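Transcriptional anti-antiactivator ExsC (Pseudomonas aeruginosa, PDB 3KXY) interacts with the antiactivator ExsD and inhibits it, thereby allowing ExsA-mediated transcription in the regulatory cascade of the type III secretion system. Local coordinates at residues S5-L10 with L23-E28; E28-L33 with G40-L45; R49-L54 with Q100-Q105; E55-G60 with K94-A99; F82-G87 with A116-H121. The protein carries 2 engineered substitutions. One frame throughout, in Å; residues are numbered along the deposited sequence.

Contact 1: S5-L10 with L23-E28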
# COMPACT_ATOMS: atom_id res chain seq x y z
N SER J 5 18.73 7.68 -12.60
CA SER J 5 20.17 7.47 -12.43
C SER J 5 20.55 7.48 -10.95
O SER J 5 21.52 6.84 -10.55
CB SER J 5 20.97 8.52 -13.20
OG SER J 5 20.56 9.83 -12.85
N LYS J 6 19.79 8.21 -10.15
CA LYS J 6 20.02 8.27 -8.71
C LYS J 6 19.77 6.89 -8.10
O LYS J 6 20.50 6.45 -7.22
CB LYS J 6 19.12 9.32 -8.07
CG LYS J 6 19.63 9.88 -6.74
CD LYS J 6 19.53 8.87 -5.61
CE LYS J 6 20.05 9.44 -4.30
NZ LYS J 6 19.99 8.45 -3.19
N VAL J 7 18.73 6.22 -8.59
CA VAL J 7 18.39 4.88 -8.11
C VAL J 7 19.33 3.83 -8.71
O VAL J 7 19.74 2.89 -8.02
CB VAL J 7 16.93 4.51 -8.43
CG1 VAL J 7 16.64 3.08 -8.01
CG2 VAL J 7 15.98 5.48 -7.74
N ASN J 8 19.68 4.00 -9.98
CA ASN J 8 20.64 3.12 -10.63
C ASN J 8 21.97 3.13 -9.89
O ASN J 8 22.70 2.13 -9.88
CB ASN J 8 20.85 3.53 -12.09
CG ASN J 8 19.71 3.09 -12.98
OD1 ASN J 8 19.03 2.11 -12.70
ND2 ASN J 8 19.50 3.82 -14.07
N ARG J 9 22.29 4.26 -9.27
CA ARG J 9 23.51 4.40 -8.49
C ARG J 9 23.41 3.58 -7.21
O ARG J 9 24.39 2.98 -6.76
CB ARG J 9 23.74 5.88 -8.14
CG ARG J 9 25.07 6.17 -7.47
CD ARG J 9 26.23 5.66 -8.31
NE ARG J 9 27.49 6.31 -7.96
CZ ARG J 9 28.19 6.03 -6.86
NH1 ARG J 9 27.74 5.13 -5.99
NH2 ARG J 9 29.33 6.66 -6.62
N LEU J 10 22.21 3.54 -6.64
CA LEU J 10 21.96 2.79 -5.42
C LEU J 10 21.96 1.29 -5.70
O LEU J 10 22.45 0.50 -4.89
CB LEU J 10 20.63 3.22 -4.80
CG LEU J 10 20.22 2.61 -3.45
CD1 LEU J 10 19.24 3.53 -2.74
CD2 LEU J 10 19.63 1.23 -3.63
N LEU J 23 23.42 -4.17 -11.61
CA LEU J 23 21.98 -4.11 -11.37
C LEU J 23 21.44 -2.74 -11.75
O LEU J 23 21.88 -1.72 -11.23
CB LEU J 23 21.68 -4.42 -9.90
CG LEU J 23 20.20 -4.46 -9.52
CD1 LEU J 23 19.47 -5.52 -10.34
CD2 LEU J 23 20.03 -4.73 -8.03
N SER J 24 20.47 -2.73 -12.66
CA SER J 24 19.88 -1.48 -13.13
C SER J 24 18.40 -1.65 -13.48
O SER J 24 17.89 -2.77 -13.52
CB SER J 24 20.65 -0.95 -14.34
OG SER J 24 20.79 -1.95 -15.33
N LEU J 25 17.73 -0.53 -13.71
CA LEU J 25 16.30 -0.54 -14.03
C LEU J 25 16.05 -0.66 -15.53
O LEU J 25 16.91 -0.32 -16.35
CB LEU J 25 15.62 0.71 -13.49
CG LEU J 25 15.70 0.93 -11.97
CD1 LEU J 25 15.11 2.28 -11.59
CD2 LEU J 25 15.00 -0.20 -11.23
N ASP J 26 14.87 -1.16 -15.89
CA ASP J 26 14.48 -1.32 -17.29
C ASP J 26 14.18 0.02 -17.95
O ASP J 26 14.33 1.08 -17.34
CB ASP J 26 13.25 -2.21 -17.41
CG ASP J 26 13.57 -3.68 -17.28
OD1 ASP J 26 12.67 -4.51 -17.54
OD2 ASP J 26 14.72 -4.01 -16.91
N GLU J 27 13.74 -0.04 -19.20
CA GLU J 27 13.23 1.14 -19.89
C GLU J 27 11.93 1.54 -19.22
O GLU J 27 11.54 2.71 -19.21
CB GLU J 27 13.00 0.84 -21.37
CG GLU J 27 14.17 0.18 -22.08
CD GLU J 27 14.32 -1.29 -21.72
OE1 GLU J 27 13.33 -1.89 -21.24
OE2 GLU J 27 15.41 -1.85 -21.94
N GLU J 28 11.25 0.54 -18.65
CA GLU J 28 10.04 0.76 -17.88
C GLU J 28 10.38 1.04 -16.42
O GLU J 28 9.49 1.29 -15.60
CB GLU J 28 9.12 -0.46 -17.98
CG GLU J 28 8.42 -0.61 -19.31
CD GLU J 28 7.33 0.43 -19.52
OE1 GLU J 28 6.89 1.04 -18.52
OE2 GLU J 28 6.92 0.65 -20.68
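The carboxamide of N8 reaches from helix 3-18 to the extended backbone at S24 and L25, and its oxygen does the touching. N8 OD1 accepts the backbone N-H of L25 at 3.1 Å from L25 N, with an angle of 155° at the hydrogen. The donor is tilted 24° from the carbonyl plane. CG of N8 stands anti to the carbonyl carbon (chi1 -77°), a torsion that swings the amide off the helix surface and across to the loop, although the first bond of the side chain does not aim there. The same oxygen also rests against carbon atoms of its neighbours, with N8 OD1 to L25 CG at 3.6 Å and N8 OD1 to S24 CB at 3.8 Å. This is the one hydrogen bond between the two segments. Beside it lies a small apolar touch: V7 CG1 meets L25 CD1 at 4.0 Å, the two side chains running at about a right angle to each other. V7 and L23 are buried, whereas N8, S24 and L25 stay partly exposed. The contact is therefore a shallow one, polar in the middle and apolar where V7 meets L25, and it ties the first helix of this chaperone-like fold to the segment that leads into the first strand. L23 and L25 pack further on L11 of helix 3-18, L23 also on F14 and A15, while V7 touches L106 in the loop between strand 94-102 and helix 108-128.

Contact 2: E28-L33 with G40-L45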
# COMPACT_ATOMS: atom_id res chain seq x y z
N GLU J 28 11.25 0.54 -18.65
CA GLU J 28 10.04 0.76 -17.88
C GLU J 28 10.38 1.04 -16.42
O GLU J 28 9.49 1.29 -15.60
CB GLU J 28 9.12 -0.46 -17.98
CG GLU J 28 8.42 -0.61 -19.31
CD GLU J 28 7.33 0.43 -19.52
OE1 GLU J 28 6.89 1.04 -18.52
OE2 GLU J 28 6.92 0.65 -20.68
N GLY J 29 11.67 0.99 -16.10
CA GLY J 29 12.13 1.24 -14.75
C GLY J 29 11.85 0.07 -13.82
O GLY J 29 11.37 0.26 -12.71
N MET J 30 12.15 -1.14 -14.29
CA MET J 30 11.90 -2.34 -13.51
C MET J 30 13.14 -3.23 -13.41
O MET J 30 14.00 -3.20 -14.28
CB MET J 30 10.73 -3.14 -14.11
CG MET J 30 9.42 -2.37 -14.16
SD MET J 30 8.09 -3.30 -14.95
CE MET J 30 7.97 -4.72 -13.87
N ALA J 31 13.21 -4.01 -12.33
CA ALA J 31 14.30 -4.96 -12.13
C ALA J 31 13.84 -6.05 -11.18
O ALA J 31 13.27 -5.77 -10.13
CB ALA J 31 15.52 -4.24 -11.58
N SER J 32 14.09 -7.30 -11.54
CA SER J 32 13.63 -8.43 -10.74
C SER J 32 14.77 -9.29 -10.21
O SER J 32 15.81 -9.42 -10.84
CB SER J 32 12.64 -9.29 -11.53
OG SER J 32 11.46 -8.56 -11.83
N LEU J 33 14.55 -9.87 -9.03
CA LEU J 33 15.53 -10.74 -8.39
C LEU J 33 14.86 -12.03 -7.93
O LEU J 33 13.64 -12.10 -7.83
CB LEU J 33 16.16 -10.02 -7.20
CG LEU J 33 16.90 -8.71 -7.49
CD1 LEU J 33 17.13 -7.92 -6.21
CD2 LEU J 33 18.21 -8.98 -8.21
N GLY J 40 10.51 -14.45 -5.48
CA GLY J 40 10.82 -13.46 -6.50
C GLY J 40 10.43 -12.06 -6.08
O GLY J 40 9.33 -11.83 -5.57
N VAL J 41 11.34 -11.11 -6.29
CA VAL J 41 11.09 -9.72 -5.93
C VAL J 41 11.30 -8.81 -7.14
O VAL J 41 12.28 -8.96 -7.87
CB VAL J 41 12.00 -9.27 -4.77
CG1 VAL J 41 11.83 -7.78 -4.50
CG2 VAL J 41 11.70 -10.08 -3.52
N THR J 42 10.38 -7.88 -7.35
CA THR J 42 10.47 -6.96 -8.48
C THR J 42 10.50 -5.51 -8.02
O THR J 42 9.72 -5.10 -7.16
CB THR J 42 9.30 -7.16 -9.47
OG1 THR J 42 9.30 -8.52 -9.94
CG2 THR J 42 9.43 -6.22 -10.66
N LEU J 43 11.42 -4.73 -8.59
CA LEU J 43 11.56 -3.32 -8.25
C LEU J 43 10.85 -2.46 -9.30
O LEU J 43 11.02 -2.67 -10.50
CB LEU J 43 13.03 -2.93 -8.17
CG LEU J 43 13.97 -3.89 -7.43
CD1 LEU J 43 15.40 -3.38 -7.48
CD2 LEU J 43 13.53 -4.08 -5.99
N LEU J 44 10.07 -1.49 -8.83
CA LEU J 44 9.30 -0.63 -9.72
C LEU J 44 9.52 0.84 -9.38
O LEU J 44 9.08 1.31 -8.33
CB LEU J 44 7.82 -0.96 -9.62
CG LEU J 44 7.39 -2.34 -10.11
CD1 LEU J 44 6.15 -2.81 -9.36
CD2 LEU J 44 7.14 -2.31 -11.60
N LEU J 45 10.20 1.57 -10.26
CA LEU J 45 10.42 2.99 -10.05
C LEU J 45 9.32 3.83 -10.69
O LEU J 45 9.13 3.79 -11.91
CB LEU J 45 11.79 3.42 -10.59
CG LEU J 45 12.07 4.92 -10.51
CD1 LEU J 45 12.02 5.41 -9.07
CD2 LEU J 45 13.41 5.26 -11.15
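S32 and T42 face each other across a non-hydrogen-bonded pair, and their hydroxyls close the gap: S32 OG and T42 OG1 hydrogen bond at 2.9 Å. T42 CG2, anti to its own backbone nitrogen, is left to meet M30 CE at 3.8 Å. M30 runs alongside L44 on this face, its chain bent at the last torsion (chi3 61°), with CG, SD and CE all against L44 CD2. The opposite face carries A31, L33, V41 and L43, all buried; A31 CB touches L43 CD1 at 4.2 Å, V41 leans on L115 and L119 of helix 108-128, and L43 on L11 of helix 3-18. Paired backbone bonds link A31 with L43 and L33 with V41, for instance L33 N to V41 O at 2.7 Å. Toward E28 the contact thins out. E28 is exposed and G29, with positive phi, is partly so; there a single bond, L45 N to G29 O at 3.0 Å, joins the two segments. S32 also pairs with an antiparallel strand of another protein in the assembly, which prolongs the sheet. The arrangement is a beta hairpin whose strand 30-35 is the outermost within this chain, its edge taken up by the other protein, in a member of the CesT family of type III secretion chaperones.

Contact 3: R49-L54 with Q100-Q105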
# COMPACT_ATOMS: atom_id res chain seq x y z
N ARG J 49 5.52 9.81 -9.31
CA ARG J 49 5.18 9.99 -7.91
C ARG J 49 6.42 9.96 -7.02
O ARG J 49 6.33 10.10 -5.80
CB ARG J 49 4.18 8.91 -7.46
CG ARG J 49 2.95 8.82 -8.35
CD ARG J 49 2.30 10.18 -8.52
NE ARG J 49 1.32 10.19 -9.60
CZ ARG J 49 0.67 11.28 -10.01
NH1 ARG J 49 0.90 12.45 -9.44
NH2 ARG J 49 -0.21 11.19 -11.01
N GLU J 50 7.58 9.78 -7.65
CA GLU J 50 8.85 9.73 -6.94
C GLU J 50 8.82 8.76 -5.76
O GLU J 50 8.90 9.16 -4.60
CB GLU J 50 9.24 11.13 -6.45
CG GLU J 50 9.50 12.12 -7.57
CD GLU J 50 9.90 13.50 -7.05
OE1 GLU J 50 9.71 13.76 -5.85
OE2 GLU J 50 10.39 14.31 -7.86
N ARG J 51 8.70 7.47 -6.08
CA ARG J 51 8.67 6.43 -5.06
C ARG J 51 9.03 5.07 -5.64
O ARG J 51 8.66 4.75 -6.77
CB ARG J 51 7.29 6.37 -4.40
CG ARG J 51 6.14 6.16 -5.37
CD ARG J 51 4.80 6.19 -4.65
NE ARG J 51 4.63 7.42 -3.88
CZ ARG J 51 3.51 7.75 -3.25
NH1 ARG J 51 2.45 6.96 -3.31
NH2 ARG J 51 3.44 8.89 -2.57
N LEU J 52 9.76 4.27 -4.87
CA LEU J 52 10.18 2.95 -5.31
C LEU J 52 9.24 1.87 -4.79
O LEU J 52 9.01 1.77 -3.58
CB LEU J 52 11.61 2.66 -4.84
CG LEU J 52 12.21 1.32 -5.28
CD1 LEU J 52 12.41 1.29 -6.78
CD2 LEU J 52 13.53 1.07 -4.56
N LEU J 53 8.70 1.06 -5.70
CA LEU J 53 7.80 -0.02 -5.32
C LEU J 53 8.55 -1.34 -5.21
O LEU J 53 9.53 -1.56 -5.92
CB LEU J 53 6.66 -0.15 -6.33
CG LEU J 53 5.82 1.10 -6.61
CD1 LEU J 53 4.69 0.77 -7.56
CD2 LEU J 53 5.29 1.70 -5.32
N LEU J 54 8.09 -2.21 -4.32
CA LEU J 54 8.71 -3.51 -4.13
C LEU J 54 7.66 -4.61 -4.09
O LEU J 54 6.90 -4.72 -3.12
CB LEU J 54 9.53 -3.52 -2.83
CG LEU J 54 10.56 -2.41 -2.63
CD1 LEU J 54 11.21 -2.54 -1.26
CD2 LEU J 54 11.61 -2.43 -3.72
N GLN J 100 6.75 0.19 -0.21
CA GLN J 100 7.18 1.35 -0.97
C GLN J 100 8.16 2.22 -0.20
O GLN J 100 8.17 2.22 1.03
CB GLN J 100 5.97 2.18 -1.42
CG GLN J 100 5.16 2.76 -0.28
CD GLN J 100 3.97 3.57 -0.77
OE1 GLN J 100 3.56 3.45 -1.92
NE2 GLN J 100 3.42 4.40 0.11
N ILE J 101 9.00 2.94 -0.94
CA ILE J 101 9.98 3.84 -0.34
C ILE J 101 9.93 5.20 -1.03
O ILE J 101 10.16 5.30 -2.23
CB ILE J 101 11.41 3.28 -0.47
CG1 ILE J 101 11.49 1.86 0.10
CG2 ILE J 101 12.40 4.20 0.22
CD1 ILE J 101 12.85 1.22 -0.05
N LEU J 102 9.61 6.23 -0.26
CA LEU J 102 9.57 7.59 -0.79
C LEU J 102 10.97 8.03 -1.20
O LEU J 102 11.95 7.73 -0.52
CB LEU J 102 9.00 8.56 0.24
CG LEU J 102 7.58 8.27 0.72
CD1 LEU J 102 7.14 9.30 1.75
CD2 LEU J 102 6.61 8.23 -0.46
N ALA J 103 11.06 8.75 -2.32
CA ALA J 103 12.35 9.21 -2.83
C ALA J 103 13.10 10.06 -1.80
O ALA J 103 14.31 10.26 -1.91
CB ALA J 103 12.16 9.99 -4.12
N ALA J 104 12.37 10.56 -0.80
CA ALA J 104 12.96 11.41 0.22
C ALA J 104 13.77 10.62 1.24
O ALA J 104 14.72 11.14 1.83
CB ALA J 104 11.87 12.22 0.92
N GLN J 105 13.39 9.36 1.45
CA GLN J 105 14.07 8.50 2.41
C GLN J 105 14.81 7.36 1.72
O GLN J 105 15.32 6.45 2.37
CB GLN J 105 13.09 7.94 3.44
CG GLN J 105 12.48 8.98 4.37
CD GLN J 105 11.38 9.79 3.70
OE1 GLN J 105 10.77 9.34 2.73
NE2 GLN J 105 11.12 10.98 4.23
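R51 and L102 lie alongside each other on one face of an antiparallel pair, and L102 CD2 rests obliquely against the guanidinium, 3.9 Å from R51 NH2. Q100 flanks the same arginine: its OE1 is 3.9 Å from R51 NH1, too long for a hydrogen bond, and the amide and guanidinium planes stand 67° apart. R51 CG sits between the backbone N and the carbonyl carbon (chi1 56°) and the chain bends at chi3, which lays the guanidinium beside both neighbours. Further along this face L53 CD2 touches Q100 CB at 4.0 Å. The other face is apolar, with L54 CD1 set 4.3 Å from I101 CD1. Behind these side chains the backbones are stitched by two bonds, L52 N to I101 O and I101 N to L52 O, each 2.9 Å long. Beyond the strand end A103 N reaches E50 O at 3.2 Å, from above the carbonyl plane. E50 and R51 both face L46, a G1 beta bulge where strand 51-60 begins. In the next shell, D83 of the second subunit makes a long, weak ion pair with R51 NH1, and H80 and Q105 of that subunit pack on L53 and L102. L52, L54 and I101 lie under helix 108-128, at F111, T114 and L118, while L53 and L54 adjoin strand 39-46.

Contact 4: E55-G60 with K94-A99. Engineered in segment 55-60: V59 (natural residue Ala).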
# COMPACT_ATOMS: atom_id res chain seq x y z
N GLU J 55 7.60 -5.42 -5.14
CA GLU J 55 6.69 -6.55 -5.19
C GLU J 55 7.39 -7.82 -4.74
O GLU J 55 8.57 -8.02 -5.02
CB GLU J 55 6.13 -6.73 -6.60
CG GLU J 55 5.24 -5.59 -7.08
CD GLU J 55 4.67 -5.84 -8.47
OE1 GLU J 55 5.02 -6.87 -9.08
OE2 GLU J 55 3.89 -5.00 -8.94
N ALA J 56 6.66 -8.68 -4.03
CA ALA J 56 7.22 -9.92 -3.53
C ALA J 56 6.24 -11.08 -3.69
O ALA J 56 5.14 -11.05 -3.13
CB ALA J 56 7.64 -9.77 -2.08
N ASP J 57 6.64 -12.10 -4.44
CA ASP J 57 5.82 -13.29 -4.61
C ASP J 57 5.86 -14.15 -3.36
O ASP J 57 6.94 -14.57 -2.92
CB ASP J 57 6.28 -14.10 -5.83
CG ASP J 57 6.06 -13.37 -7.14
OD1 ASP J 57 5.52 -12.24 -7.11
OD2 ASP J 57 6.43 -13.92 -8.20
N VAL J 58 4.70 -14.41 -2.78
CA VAL J 58 4.60 -15.19 -1.55
C VAL J 58 4.29 -16.66 -1.82
O VAL J 58 5.16 -17.52 -1.69
CB VAL J 58 3.54 -14.60 -0.60
CG1 VAL J 58 3.46 -15.41 0.68
CG2 VAL J 58 3.85 -13.14 -0.30
N VAL J 59 3.04 -16.94 -2.20
CA VAL J 59 2.63 -18.32 -2.48
C VAL J 59 1.74 -18.44 -3.71
O VAL J 59 1.23 -17.44 -4.23
CB VAL J 59 1.87 -18.94 -1.29
CG1 VAL J 59 2.84 -19.39 -0.22
CG2 VAL J 59 0.86 -17.95 -0.73
N GLY J 60 1.55 -19.67 -4.18
CA GLY J 60 0.66 -19.95 -5.28
C GLY J 60 -0.73 -20.28 -4.78
O GLY J 60 -0.89 -20.90 -3.73
N LYS J 94 -0.04 -15.80 -8.03
CA LYS J 94 0.84 -15.56 -6.88
C LYS J 94 0.28 -14.49 -5.95
O LYS J 94 -0.18 -13.44 -6.40
CB LYS J 94 2.23 -15.14 -7.36
CG LYS J 94 3.06 -16.27 -7.94
CD LYS J 94 3.51 -17.24 -6.86
CE LYS J 94 4.45 -18.30 -7.41
NZ LYS J 94 4.95 -19.21 -6.34
N VAL J 95 0.32 -14.76 -4.65
CA VAL J 95 -0.00 -13.76 -3.65
C VAL J 95 1.23 -12.89 -3.43
O VAL J 95 2.34 -13.39 -3.36
CB VAL J 95 -0.41 -14.42 -2.32
CG1 VAL J 95 -0.61 -13.36 -1.24
CG2 VAL J 95 -1.67 -15.25 -2.50
N GLN J 96 1.02 -11.58 -3.34
CA GLN J 96 2.14 -10.65 -3.27
C GLN J 96 2.06 -9.66 -2.11
O GLN J 96 0.98 -9.17 -1.77
CB GLN J 96 2.27 -9.87 -4.59
CG GLN J 96 2.52 -10.75 -5.80
CD GLN J 96 2.46 -9.97 -7.10
OE1 GLN J 96 1.88 -8.88 -7.15
NE2 GLN J 96 3.04 -10.53 -8.15
N LEU J 97 3.21 -9.38 -1.50
CA LEU J 97 3.32 -8.31 -0.51
C LEU J 97 3.92 -7.08 -1.18
O LEU J 97 4.82 -7.20 -2.01
CB LEU J 97 4.19 -8.75 0.66
CG LEU J 97 3.56 -9.69 1.69
CD1 LEU J 97 4.59 -10.09 2.74
CD2 LEU J 97 2.36 -9.03 2.34
N TYR J 98 3.42 -5.91 -0.83
CA TYR J 98 3.92 -4.67 -1.42
C TYR J 98 4.51 -3.73 -0.38
O TYR J 98 3.94 -3.53 0.69
CB TYR J 98 2.81 -3.96 -2.21
CG TYR J 98 2.08 -4.86 -3.18
CD1 TYR J 98 2.73 -5.39 -4.29
CD2 TYR J 98 0.74 -5.17 -3.00
CE1 TYR J 98 2.06 -6.21 -5.18
CE2 TYR J 98 0.07 -5.98 -3.88
CZ TYR J 98 0.73 -6.50 -4.97
OH TYR J 98 0.06 -7.32 -5.85
N ALA J 99 5.66 -3.16 -0.71
CA ALA J 99 6.31 -2.17 0.14
C ALA J 99 6.80 -1.03 -0.73
O ALA J 99 7.21 -1.24 -1.87
CB ALA J 99 7.47 -2.80 0.89
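A beta bulge interrupts the antiparallel pairing of strands 51-60 and 94-102, two neighbouring interior strands of the five-stranded sheet. V58 and V59 both lie opposite V95: V58 N gives its hydrogen to V95 O at 2.6 Å, and V95 N gives its own to V59 O at 2.9 Å. The register therefore moves by one residue between D57-Q96 and G60-K94. V59, an engineered residue (alanine in the natural sequence), brings CG2 to 4.1 Å from V95 CB, and V58 CG2 sits 4.0 Å from L97 CG; helix 108-128 covers this apolar face through L118, W125 and Q126. Before the bulge the pairing is regular at A56 and L97, where L97 N to A56 O is the firmer bond and A56 N to L97 O is weak. The other face is polar. D57 and Q96 extend in the same direction with carboxylate and amide planes only 9° apart, and Q96 NE2 bonds D57 OD1 at 3.2 Å on its syn side, somewhat out of both planes. E55 CG approaches the edge of the Y98 ring, 3.8 Å from Y98 CE1. R77 of the second subunit offers Q96 OE1 a weak hydrogen bond and E55 a long, weak ion pair. Extended beyond CG, Q96 has its amide held at both ends, since Y98 OH donates to Q96 OE1 at 2.7 Å, in the carbonyl plane and on a lone pair.

Contact 5: F82-G87 with A116-H121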
# COMPACT_ATOMS: atom_id res chain seq x y z
N PHE J 82 2.96 -2.73 9.77
CA PHE J 82 4.13 -3.37 9.16
C PHE J 82 4.56 -2.65 7.89
O PHE J 82 5.61 -2.98 7.32
CB PHE J 82 3.83 -4.84 8.85
CG PHE J 82 3.17 -5.57 9.99
CD1 PHE J 82 3.92 -6.07 11.04
CD2 PHE J 82 1.80 -5.77 10.00
CE1 PHE J 82 3.32 -6.75 12.08
CE2 PHE J 82 1.19 -6.45 11.04
CZ PHE J 82 1.95 -6.94 12.08
N ASP J 83 3.76 -1.69 7.44
CA ASP J 83 4.01 -1.00 6.18
C ASP J 83 4.04 -1.98 5.01
O ASP J 83 4.86 -1.87 4.10
CB ASP J 83 5.32 -0.21 6.24
CG ASP J 83 5.22 1.03 7.10
OD1 ASP J 83 4.09 1.55 7.27
OD2 ASP J 83 6.26 1.50 7.60
N LEU J 84 3.13 -2.95 5.05
CA LEU J 84 3.03 -3.97 4.02
C LEU J 84 1.58 -4.39 3.83
O LEU J 84 0.85 -4.57 4.81
CB LEU J 84 3.86 -5.20 4.41
CG LEU J 84 5.36 -5.00 4.65
CD1 LEU J 84 5.93 -6.15 5.47
CD2 LEU J 84 6.11 -4.85 3.34
N HIS J 85 1.15 -4.54 2.58
CA HIS J 85 -0.20 -5.01 2.30
C HIS J 85 -0.20 -6.10 1.23
O HIS J 85 0.71 -6.18 0.41
CB HIS J 85 -1.12 -3.85 1.91
CG HIS J 85 -0.77 -3.20 0.61
ND1 HIS J 85 0.11 -2.14 0.52
CD2 HIS J 85 -1.19 -3.45 -0.65
CE1 HIS J 85 0.22 -1.77 -0.74
NE2 HIS J 85 -0.56 -2.55 -1.48
N PHE J 86 -1.24 -6.93 1.25
CA PHE J 86 -1.34 -8.05 0.32
C PHE J 86 -2.02 -7.68 -0.99
O PHE J 86 -2.87 -6.78 -1.04
CB PHE J 86 -2.10 -9.22 0.97
CG PHE J 86 -1.28 -10.00 1.95
CD1 PHE J 86 -0.48 -11.05 1.52
CD2 PHE J 86 -1.32 -9.70 3.30
CE1 PHE J 86 0.27 -11.78 2.43
CE2 PHE J 86 -0.57 -10.42 4.21
CZ PHE J 86 0.22 -11.46 3.77
N GLY J 87 -1.64 -8.38 -2.05
CA GLY J 87 -2.24 -8.20 -3.36
C GLY J 87 -2.21 -9.52 -4.12
O GLY J 87 -1.61 -10.49 -3.66
N ALA J 116 14.97 -6.64 3.24
CA ALA J 116 15.16 -7.73 4.19
C ALA J 116 13.89 -8.00 4.98
O ALA J 116 13.56 -9.15 5.28
CB ALA J 116 16.31 -7.42 5.13
N ASN J 117 13.17 -6.93 5.31
CA ASN J 117 11.90 -7.06 6.02
C ASN J 117 10.85 -7.69 5.12
O ASN J 117 10.14 -8.62 5.53
CB ASN J 117 11.42 -5.69 6.51
CG ASN J 117 10.21 -5.79 7.41
OD1 ASN J 117 10.02 -6.79 8.10
ND2 ASN J 117 9.39 -4.74 7.42
N LEU J 118 10.75 -7.19 3.89
CA LEU J 118 9.80 -7.72 2.93
C LEU J 118 10.00 -9.22 2.73
O LEU J 118 9.03 -9.98 2.68
CB LEU J 118 9.93 -6.99 1.59
CG LEU J 118 9.01 -7.47 0.46
CD1 LEU J 118 7.55 -7.37 0.87
CD2 LEU J 118 9.27 -6.69 -0.82
N LEU J 119 11.25 -9.63 2.62
CA LEU J 119 11.58 -11.05 2.49
C LEU J 119 11.23 -11.83 3.75
O LEU J 119 10.69 -12.93 3.68
CB LEU J 119 13.06 -11.23 2.15
CG LEU J 119 13.51 -10.72 0.77
CD1 LEU J 119 15.01 -10.88 0.59
CD2 LEU J 119 12.76 -11.44 -0.34
N ASP J 120 11.53 -11.24 4.91
CA ASP J 120 11.21 -11.87 6.19
C ASP J 120 9.73 -12.25 6.28
O ASP J 120 9.40 -13.36 6.70
CB ASP J 120 11.57 -10.94 7.35
CG ASP J 120 13.05 -10.98 7.70
OD1 ASP J 120 13.49 -10.12 8.48
OD2 ASP J 120 13.76 -11.88 7.20
N HIS J 121 8.86 -11.33 5.89
CA HIS J 121 7.42 -11.57 5.94
C HIS J 121 6.96 -12.48 4.81
O HIS J 121 6.11 -13.35 5.01
CB HIS J 121 6.66 -10.25 5.90
CG HIS J 121 6.71 -9.49 7.19
ND1 HIS J 121 5.61 -9.33 8.01
CD2 HIS J 121 7.73 -8.86 7.82
CE1 HIS J 121 5.95 -8.63 9.07
NE2 HIS J 121 7.23 -8.33 8.98
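The imidazole of H121 takes L84 CD1 over one face, the methyl carbon standing 4.0 Å from the ring centroid and 15° off the ring normal, a CH-pi contact. The ring of F82 meets the same imidazole obliquely, with centroids 5.6 Å apart and planes inclined at 59°, and the closest atoms are F82 CD1 and H121 CE1 at 3.8 Å. This is helix 108-128 packing on the antiparallel sheet of the CesT-family fold, here beside strand 85-89. H121 CG lies beside the backbone N (chi1 -75°), which presents the ring face to L84 CD1. No hydrogen bond joins the two segments, so the contact rests on van der Waals and aromatic packing. F82 is exposed and H121 partly so, whereas L84 and L118 are buried; the contact thus grades from the surface into the core, where L84 also touches A99 and L118 packs on L54, A56 and L97. D83, which lies between F82 and L84 in the sequence, forms a salt bridge with R51 of the second subunit. At the inner end the two leucines close the contact, L84 CD2 lying 3.8 Å from L118 CD1.

How the contacts relate
Contacts 2, 3 and 4 are all pairings within one antiparallel sheet, and contacts 3 and 4 are successive lengths of the same two strands. Contact 4 is the most buried, with eight of its eleven touching residues inside; contacts 2, 3 and 5 mix buried with exposed residues, and contact 1 buried with partly exposed ones. Backbone bonds dominate the sheet contacts, whereas contact 5 is purely side-chain packing and contact 1 has one hydrogen bond, from a backbone N-H to an asparagine side-chain oxygen, beside a small apolar touch. Contacts 1 and 5 bring in helices 3-18 and 108-128. Contacts 3, 4 and 5 reach the second subunit, while contacts 1, 2 and 5 also meet another protein.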